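Local coordinates for polymerase nucleotidyl transferase domain-containing protein (Archaeoglobus fulgidus, PDB 1YLQ), which probably transfers nucleotidyl groups, as a member of the nucleotidyltransferase family, though its substrate is not established, at residues Lys8-Lys13 / Thr61-Asp66; Leu54-Lys59 / Phe71-Lys76. One frame throughout, in Å; residues are numbered along the deposited sequence.

Followed from the N terminus, the chain first lays down helix 3-14, then the strands 19-23 and 38-43, and only afterwards helix 50-63, whose far end returns to the first helix. Interaction 1 closes that loop, with 47 residues between its two segments. Interaction 2 closes a much shorter one, 11 residues long, where helix 50-63 packs against strand 69-74, the last strand of a beta-alpha-beta unit. The two do not nest: their segments alternate along the chain, so the loops cross, and helix 50-63 serves both. The contacts also touch each other: Phe64 packs on Phe71 of the strand, and Thr11 of helix 3-14 on Phe56 of helix 50-63.

Interaction 1 of 2, residues Lys8-Lys13 / Thr61-Asp66; sequences KEITKK and TKKFFD
Two helices of the nucleotidyltransferase domain, 3-14 and 50-63, meet here where the second one ends, and between residues 8-13 and 61-66 the contact rests on Ile10. Its CD1 methyl lies 3.4 Å from CG of Lys63, closer than carbon atoms usually pack. The same methyl sits 3.7 Å from CE2 of Phe64 and 4.0 Å from CZ of that ring, an oblique approach by a side chain coming from the direction opposite to that of the phenylalanine. CG1 of Ile10 is turned beside its backbone N (chi1 -68°), and the outer chain is nearly extended, which carries CD1 to the partner segment. Toward residues 8-13 Lys63 offers its CB and CG; within its own segment CG also lies 3.6 Å above one face of the Phe64 ring, offset toward the rim. A bend at chi2 (58°) leads the ammonium end away from residues 8-13. Phe64, the first residue to leave helical geometry, turns its buried ring inward at this helix end. Beyond these three residues, that ring packs on His3, Glu6 and Ile7 of helix 3-14, and Lys63 also touches Glu6; Ile10 leans on Ile60 of helix 50-63, and Thr11 touches both Phe56 and Ile20 of strand 19-23.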
ATOM      1  N   LYS A   8      -2.950  -9.057   9.208  1.00 28.57           N
ATOM      2  CA  LYS A   8      -3.887 -10.187   9.333  1.00 29.07           C
ATOM      3  C   LYS A   8      -3.504 -10.903  10.634  1.00 28.92           C
ATOM      4  O   LYS A   8      -4.371 -11.329  11.403  1.00 27.43           O
ATOM      5  CB  LYS A   8      -3.812 -11.114   8.099  1.00 31.45           C
ATOM      6  CG  LYS A   8      -4.926 -12.250   7.943  1.00 32.79           C
ATOM      7  CD  LYS A   8      -6.148 -11.767   7.081  1.00 39.24           C
ATOM      8  CE  LYS A   8      -7.396 -12.738   7.077  1.00 38.86           C
ATOM      9  NZ  LYS A   8      -8.702 -12.167   7.648  1.00 46.22           N
ATOM     10  N   GLU A   9      -2.204 -11.017  10.914  1.00 28.93           N
ATOM     11  CA  GLU A   9      -1.794 -11.782  12.102  1.00 30.33           C
ATOM     12  C   GLU A   9      -2.162 -11.159  13.440  1.00 29.72           C
ATOM     13  O   GLU A   9      -2.744 -11.839  14.279  1.00 28.50           O
ATOM     14  CB  GLU A   9      -0.345 -12.223  12.029  1.00 30.52           C
ATOM     15  CG  GLU A   9      -0.219 -13.398  11.052  1.00 37.03           C
ATOM     16  CD  GLU A   9      -1.412 -14.398  11.136  1.00 43.62           C
ATOM     17  OE1 GLU A   9      -1.416 -15.304  12.020  1.00 47.64           O
ATOM     18  OE2 GLU A   9      -2.351 -14.287  10.313  1.00 45.59           O
ATOM     19  N   ILE A  10      -1.857  -9.877  13.609  1.00 28.96           N
ATOM     20  CA  ILE A  10      -2.275  -9.090  14.768  1.00 30.03           C
ATOM     21  C   ILE A  10      -3.802  -9.150  14.923  1.00 29.69           C
ATOM     22  O   ILE A  10      -4.315  -9.318  16.024  1.00 29.60           O
ATOM     23  CB  ILE A  10      -1.806  -7.607  14.609  1.00 30.59           C
ATOM     24  CG1 ILE A  10      -0.275  -7.548  14.697  1.00 33.11           C
ATOM     25  CG2 ILE A  10      -2.529  -6.651  15.624  1.00 32.76           C
ATOM     26  CD1 ILE A  10       0.360  -6.347  13.986  1.00 38.89           C
ATOM     27  N   THR A  11      -4.522  -9.022  13.814  1.00 28.81           N
ATOM     28  CA  THR A  11      -5.977  -8.896  13.865  1.00 28.98           C
ATOM     29  C   THR A  11      -6.546 -10.228  14.378  1.00 30.31           C
ATOM     30  O   THR A  11      -7.299 -10.273  15.374  1.00 30.48           O
ATOM     31  CB  THR A  11      -6.559  -8.581  12.464  1.00 28.21           C
ATOM     32  OG1 THR A  11      -6.124  -7.286  12.055  1.00 27.86           O
ATOM     33  CG2 THR A  11      -8.123  -8.679  12.430  1.00 30.24           C
ATOM     34  N   LYS A  12      -6.140 -11.307  13.727  1.00 30.94           N
ATOM     35  CA  LYS A  12      -6.714 -12.609  14.031  1.00 32.04           C
ATOM     36  C   LYS A  12      -6.305 -13.144  15.427  1.00 31.55           C
ATOM     37  O   LYS A  12      -7.019 -13.974  16.009  1.00 29.88           O
ATOM     38  CB  LYS A  12      -6.361 -13.606  12.931  1.00 33.04           C
ATOM     39  CG  LYS A  12      -7.179 -13.488  11.623  1.00 36.78           C
ATOM     40  CD  LYS A  12      -8.574 -12.839  11.800  1.00 43.03           C
ATOM     41  CE  LYS A  12      -9.653 -13.629  11.043  1.00 46.07           C
ATOM     42  NZ  LYS A  12      -9.068 -14.675  10.163  1.00 48.95           N
ATOM     43  N   LYS A  13      -5.186 -12.636  15.962  1.00 30.96           N
ATOM     44  CA  LYS A  13      -4.753 -12.948  17.332  1.00 31.13           C
ATOM     45  C   LYS A  13      -5.703 -12.370  18.386  1.00 30.78           C
ATOM     46  O   LYS A  13      -5.958 -12.979  19.435  1.00 30.33           O
ATOM     47  CB  LYS A  13      -3.351 -12.416  17.579  1.00 31.58           C
ATOM     48  CG  LYS A  13      -2.768 -12.949  18.849  1.00 34.10           C
ATOM     49  CD  LYS A  13      -1.403 -12.381  19.216  1.00 35.92           C
ATOM     50  CE  LYS A  13      -1.134 -12.824  20.669  1.00 36.95           C
ATOM     51  NZ  LYS A  13       0.062 -12.166  21.261  1.00 39.18           N
ATOM     52  N   THR A  61      -2.416   0.667  15.322  1.00 36.77           N
ATOM     53  CA  THR A  61      -1.760   1.921  14.869  1.00 38.40           C
ATOM     54  C   THR A  61      -0.355   2.149  15.437  1.00 38.32           C
ATOM     55  O   THR A  61       0.510   2.717  14.747  1.00 38.51           O
ATOM     56  CB  THR A  61      -2.593   3.211  15.129  1.00 38.91           C
ATOM     57  OG1 THR A  61      -2.992   3.273  16.502  1.00 37.36           O
ATOM     58  CG2 THR A  61      -3.839   3.258  14.194  1.00 41.51           C
ATOM     59  N   LYS A  62      -0.129   1.723  16.681  1.00 37.74           N
ATOM     60  CA  LYS A  62       1.215   1.758  17.271  1.00 37.63           C
ATOM     61  C   LYS A  62       2.168   0.844  16.478  1.00 37.33           C
ATOM     62  O   LYS A  62       3.309   1.188  16.240  1.00 36.38           O
ATOM     63  CB  LYS A  62       1.170   1.367  18.753  1.00 37.38           C
ATOM     64  CG  LYS A  62       2.504   0.989  19.368  1.00 39.55           C
ATOM     65  CD  LYS A  62       2.323   0.297  20.711  1.00 42.47           C
ATOM     66  CE  LYS A  62       3.618  -0.350  21.180  1.00 45.08           C
ATOM     67  NZ  LYS A  62       3.469  -0.999  22.522  1.00 46.01           N
ATOM     68  N   LYS A  63       1.680  -0.322  16.072  1.00 37.41           N
ATOM     69  CA  LYS A  63       2.468  -1.236  15.253  1.00 37.94           C
ATOM     70  C   LYS A  63       2.796  -0.612  13.885  1.00 38.52           C
ATOM     71  O   LYS A  63       3.906  -0.753  13.366  1.00 36.32           O
ATOM     72  CB  LYS A  63       1.710  -2.573  15.100  1.00 37.87           C
ATOM     73  CG  LYS A  63       2.457  -3.648  14.302  1.00 39.54           C
ATOM     74  CD  LYS A  63       3.826  -3.995  14.887  1.00 41.89           C
ATOM     75  CE  LYS A  63       4.700  -4.737  13.859  1.00 42.33           C
ATOM     76  NZ  LYS A  63       6.127  -4.442  14.056  1.00 43.13           N
ATOM     77  N   PHE A  64       1.824   0.093  13.314  1.00 39.38           N
ATOM     78  CA  PHE A  64       1.947   0.641  11.954  1.00 41.62           C
ATOM     79  C   PHE A  64       2.029   2.181  11.925  1.00 43.16           C
ATOM     80  O   PHE A  64       1.367   2.859  11.146  1.00 44.78           O
ATOM     81  CB  PHE A  64       0.838   0.063  11.066  1.00 41.22           C
ATOM     82  CG  PHE A  64       0.926  -1.404  10.935  1.00 39.88           C
ATOM     83  CD1 PHE A  64       1.906  -1.983  10.120  1.00 40.83           C
ATOM     84  CD2 PHE A  64       0.083  -2.211  11.655  1.00 36.25           C
ATOM     85  CE1 PHE A  64       2.001  -3.366  10.020  1.00 41.13           C
ATOM     86  CE2 PHE A  64       0.160  -3.581  11.583  1.00 39.47           C
ATOM     87  CZ  PHE A  64       1.123  -4.175  10.760  1.00 41.52           C
ATOM     88  N   PHE A  65       2.866   2.706  12.804  1.00 44.09           N
ATOM     89  CA  PHE A  65       3.082   4.129  12.964  1.00 45.77           C
ATOM     90  C   PHE A  65       3.480   4.755  11.618  1.00 45.48           C
ATOM     91  O   PHE A  65       4.326   4.207  10.899  1.00 45.77           O
ATOM     92  CB  PHE A  65       4.194   4.309  14.018  1.00 46.21           C
ATOM     93  CG  PHE A  65       4.567   5.749  14.305  1.00 48.95           C
ATOM     94  CD1 PHE A  65       3.602   6.674  14.737  1.00 51.17           C
ATOM     95  CD2 PHE A  65       5.893   6.165  14.194  1.00 49.31           C
ATOM     96  CE1 PHE A  65       3.958   8.014  15.020  1.00 51.31           C
ATOM     97  CE2 PHE A  65       6.260   7.489  14.476  1.00 50.52           C
ATOM     98  CZ  PHE A  65       5.290   8.413  14.893  1.00 49.91           C
ATOM     99  N   ASP A  66       2.838   5.872  11.266  1.00 45.19           N
ATOM    100  CA  ASP A  66       3.289   6.709  10.140  1.00 45.06           C
ATOM    101  C   ASP A  66       3.477   5.871   8.859  1.00 43.78           C
ATOM    102  O   ASP A  66       4.478   5.990   8.152  1.00 44.15           O
ATOM    103  CB  ASP A  66       4.581   7.448  10.540  1.00 45.31           C
ATOM    104  CG  ASP A  66       5.113   8.379   9.447  1.00 47.43           C
ATOM    105  OD1 ASP A  66       4.404   9.333   9.058  1.00 49.19           O
ATOM    106  OD2 ASP A  66       6.256   8.158   8.984  1.00 48.63           O
TER

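Interaction 2 of 2, residues Leu54-Lys59 / Phe71-Lys76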
ATOM      1  N   LEU A  54     -11.252   0.475  21.000  1.00 29.52           N
ATOM      2  CA  LEU A  54     -10.169   1.411  21.383  1.00 28.94           C
ATOM      3  C   LEU A  54      -8.830   0.669  21.592  1.00 29.54           C
ATOM      4  O   LEU A  54      -7.770   1.102  21.120  1.00 30.38           O
ATOM      5  CB  LEU A  54     -10.571   2.225  22.647  1.00 28.67           C
ATOM      6  CG  LEU A  54      -9.449   3.062  23.285  1.00 30.29           C
ATOM      7  CD1 LEU A  54      -8.973   4.145  22.324  1.00 30.55           C
ATOM      8  CD2 LEU A  54      -9.832   3.682  24.641  1.00 29.61           C
ATOM      9  N   GLU A  55      -8.900  -0.418  22.352  1.00 30.36           N
ATOM     10  CA  GLU A  55      -7.795  -1.347  22.623  1.00 31.79           C
ATOM     11  C   GLU A  55      -7.144  -1.809  21.302  1.00 31.47           C
ATOM     12  O   GLU A  55      -5.923  -1.753  21.123  1.00 30.46           O
ATOM     13  CB  GLU A  55      -8.449  -2.553  23.331  1.00 32.75           C
ATOM     14  CG  GLU A  55      -7.618  -3.761  23.641  1.00 38.14           C
ATOM     15  CD  GLU A  55      -7.293  -4.655  22.449  1.00 38.30           C
ATOM     16  OE1 GLU A  55      -8.187  -5.280  21.818  1.00 35.99           O
ATOM     17  OE2 GLU A  55      -6.085  -4.754  22.188  1.00 40.87           O
ATOM     18  N   PHE A  56      -7.982  -2.287  20.381  1.00 31.44           N
ATOM     19  CA  PHE A  56      -7.477  -2.866  19.140  1.00 31.33           C
ATOM     20  C   PHE A  56      -6.864  -1.766  18.268  1.00 31.19           C
ATOM     21  O   PHE A  56      -5.750  -1.905  17.688  1.00 31.16           O
ATOM     22  CB  PHE A  56      -8.571  -3.604  18.390  1.00 31.82           C
ATOM     23  CG  PHE A  56      -8.058  -4.278  17.128  1.00 33.71           C
ATOM     24  CD1 PHE A  56      -7.363  -5.490  17.205  1.00 36.00           C
ATOM     25  CD2 PHE A  56      -8.227  -3.679  15.910  1.00 31.87           C
ATOM     26  CE1 PHE A  56      -6.838  -6.092  16.056  1.00 34.84           C
ATOM     27  CE2 PHE A  56      -7.724  -4.250  14.757  1.00 32.96           C
ATOM     28  CZ  PHE A  56      -7.043  -5.483  14.832  1.00 33.08           C
ATOM     29  N   PHE A  57      -7.597  -0.672  18.161  1.00 30.16           N
ATOM     30  CA  PHE A  57      -7.094   0.461  17.384  1.00 30.76           C
ATOM     31  C   PHE A  57      -5.742   0.960  17.884  1.00 29.70           C
ATOM     32  O   PHE A  57      -4.852   1.244  17.059  1.00 29.47           O
ATOM     33  CB  PHE A  57      -8.111   1.600  17.275  1.00 30.74           C
ATOM     34  CG  PHE A  57      -7.629   2.777  16.475  1.00 32.57           C
ATOM     35  CD1 PHE A  57      -7.855   2.830  15.076  1.00 35.21           C
ATOM     36  CD2 PHE A  57      -7.066   3.881  17.096  1.00 32.24           C
ATOM     37  CE1 PHE A  57      -7.480   3.964  14.327  1.00 33.71           C
ATOM     38  CE2 PHE A  57      -6.653   5.015  16.335  1.00 35.31           C
ATOM     39  CZ  PHE A  57      -6.858   5.053  14.966  1.00 34.10           C
ATOM     40  N   GLY A  58      -5.574   1.068  19.205  1.00 30.16           N
ATOM     41  CA  GLY A  58      -4.323   1.520  19.773  1.00 30.29           C
ATOM     42  C   GLY A  58      -3.182   0.565  19.415  1.00 31.34           C
ATOM     43  O   GLY A  58      -2.097   0.990  18.999  1.00 30.19           O
ATOM     44  N   LYS A  59      -3.445  -0.728  19.579  1.00 31.58           N
ATOM     45  CA  LYS A  59      -2.493  -1.801  19.207  1.00 33.70           C
ATOM     46  C   LYS A  59      -2.053  -1.718  17.731  1.00 33.57           C
ATOM     47  O   LYS A  59      -0.851  -1.720  17.424  1.00 33.14           O
ATOM     48  CB  LYS A  59      -3.150  -3.170  19.415  1.00 33.07           C
ATOM     49  CG  LYS A  59      -2.276  -4.170  20.148  1.00 39.19           C
ATOM     50  CD  LYS A  59      -2.641  -5.594  19.783  1.00 42.30           C
ATOM     51  CE  LYS A  59      -4.041  -5.972  20.218  1.00 40.83           C
ATOM     52  NZ  LYS A  59      -4.092  -6.636  21.587  1.00 46.00           N
ATOM     53  N   PHE A  71      -6.614   2.772   9.094  1.00 26.04           N
ATOM     54  CA  PHE A  71      -7.366   1.654   9.659  1.00 24.87           C
ATOM     55  C   PHE A  71      -8.758   2.161  10.047  1.00 24.60           C
ATOM     56  O   PHE A  71      -8.848   3.283  10.532  1.00 24.72           O
ATOM     57  CB  PHE A  71      -6.630   1.125  10.927  1.00 23.67           C
ATOM     58  CG  PHE A  71      -5.322   0.446  10.607  1.00 24.89           C
ATOM     59  CD1 PHE A  71      -5.305  -0.867  10.120  1.00 23.98           C
ATOM     60  CD2 PHE A  71      -4.115   1.138  10.760  1.00 23.28           C
ATOM     61  CE1 PHE A  71      -4.066  -1.521   9.778  1.00 18.17           C
ATOM     62  CE2 PHE A  71      -2.866   0.511  10.415  1.00 24.03           C
ATOM     63  CZ  PHE A  71      -2.865  -0.816   9.947  1.00 23.15           C
ATOM     64  N   HIS A  72      -9.793   1.340   9.852  1.00 22.88           N
ATOM     65  CA  HIS A  72     -11.169   1.649  10.210  1.00 23.06           C
ATOM     66  C   HIS A  72     -11.631   0.401  10.932  1.00 24.03           C
ATOM     67  O   HIS A  72     -11.639  -0.686  10.355  1.00 25.25           O
ATOM     68  CB  HIS A  72     -12.015   1.921   8.950  1.00 21.73           C
ATOM     69  CG  HIS A  72     -11.479   3.075   8.149  1.00 25.29           C
ATOM     70  ND1 HIS A  72     -10.639   2.919   7.068  1.00 28.72           N
ATOM     71  CD2 HIS A  72     -11.622   4.403   8.322  1.00 22.15           C
ATOM     72  CE1 HIS A  72     -10.339   4.101   6.571  1.00 26.71           C
ATOM     73  NE2 HIS A  72     -10.889   5.020   7.342  1.00 29.30           N
ATOM     74  N   ILE A  73     -11.934   0.554  12.207  1.00 23.49           N
ATOM     75  CA  ILE A  73     -12.260  -0.578  13.089  1.00 21.69           C
ATOM     76  C   ILE A  73     -13.740  -0.498  13.216  1.00 23.16           C
ATOM     77  O   ILE A  73     -14.272   0.469  13.783  1.00 24.09           O
ATOM     78  CB  ILE A  73     -11.558  -0.371  14.461  1.00 21.63           C
ATOM     79  CG1 ILE A  73     -10.019  -0.096  14.250  1.00 20.43           C
ATOM     80  CG2 ILE A  73     -11.858  -1.562  15.425  1.00 20.53           C
ATOM     81  CD1 ILE A  73      -9.304  -1.188  13.211  1.00 17.93           C
ATOM     82  N   LEU A  74     -14.448  -1.477  12.648  1.00 22.16           N
ATOM     83  CA  LEU A  74     -15.877  -1.314  12.431  1.00 22.25           C
ATOM     84  C   LEU A  74     -16.715  -2.526  12.883  1.00 22.75           C
ATOM     85  O   LEU A  74     -16.281  -3.635  12.717  1.00 21.95           O
ATOM     86  CB  LEU A  74     -16.098  -1.144  10.924  1.00 22.11           C
ATOM     87  CG  LEU A  74     -15.388  -0.019  10.233  1.00 20.77           C
ATOM     88  CD1 LEU A  74     -15.666  -0.086   8.698  1.00 21.85           C
ATOM     89  CD2 LEU A  74     -15.879   1.312  10.850  1.00 21.41           C
ATOM     90  N   THR A  75     -17.938  -2.278  13.367  1.00 22.76           N
ATOM     91  CA  THR A  75     -18.913  -3.321  13.526  1.00 23.96           C
ATOM     92  C   THR A  75     -19.424  -3.681  12.104  1.00 25.29           C
ATOM     93  O   THR A  75     -19.171  -2.927  11.137  1.00 25.12           O
ATOM     94  CB  THR A  75     -20.121  -2.818  14.377  1.00 23.61           C
ATOM     95  OG1 THR A  75     -20.743  -1.732  13.693  1.00 22.54           O
ATOM     96  CG2 THR A  75     -19.651  -2.248  15.737  1.00 21.26           C
ATOM     97  N   LYS A  76     -20.230  -4.747  12.009  1.00 24.19           N
ATOM     98  CA  LYS A  76     -20.848  -5.098  10.715  1.00 25.08           C
ATOM     99  C   LYS A  76     -21.779  -3.994  10.151  1.00 24.82           C
ATOM    100  O   LYS A  76     -21.713  -3.690   8.977  1.00 25.46           O
ATOM    101  CB  LYS A  76     -21.580  -6.443  10.780  1.00 24.45           C
ATOM    102  CG  LYS A  76     -20.543  -7.631  10.773  1.00 23.66           C
ATOM    103  CD  LYS A  76     -21.241  -8.975  10.935  1.00 23.41           C
ATOM    104  CE  LYS A  76     -20.268 -10.192  10.555  1.00 20.00           C
ATOM    105  NZ  LYS A  76     -21.143 -11.460  10.526  1.00 16.61           N
TER
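Helix 50-63 and strand 69-74 are the second and third elements of a beta-alpha-beta unit begun by strand 38-43, and Ile73 of the strand meets two phenylalanines of the helix. The axes of helix 54-59 and strand 71-74 run nearly antiparallel (162°) and approach to 9.4 Å. On the buried side, CD1 of Ile73 meets the edge of the Phe56 ring in its plane, 3.8 Å from CE2. Phe56 has CG anti to its backbone N (chi1 -177°), a setting that sends the ring inward, where Phe47, Ile42 of strand 38-43 and Thr11 of helix 3-14 also pack on it. Phe71, likewise buried, points toward the helix at its CB, but its ring leads away from residues 54-59, toward Ile60 farther along the same helix, Ile7 of helix 3-14 and Val40 of strand 38-43. The outer side is the solvent side rather than a looser one. Phe57 is exposed, yet it covers the flank of the isoleucine with a ring edge: its CD1 stands 3.7 Å from CG1 of Ile73, again in the ring plane. Away from the strand, Glu55 and Lys59 form a salt bridge one helical turn apart, Lys59 NZ lying 2.8 Å from Glu55 OE2, on the syn side and 25° out of the carboxylate plane.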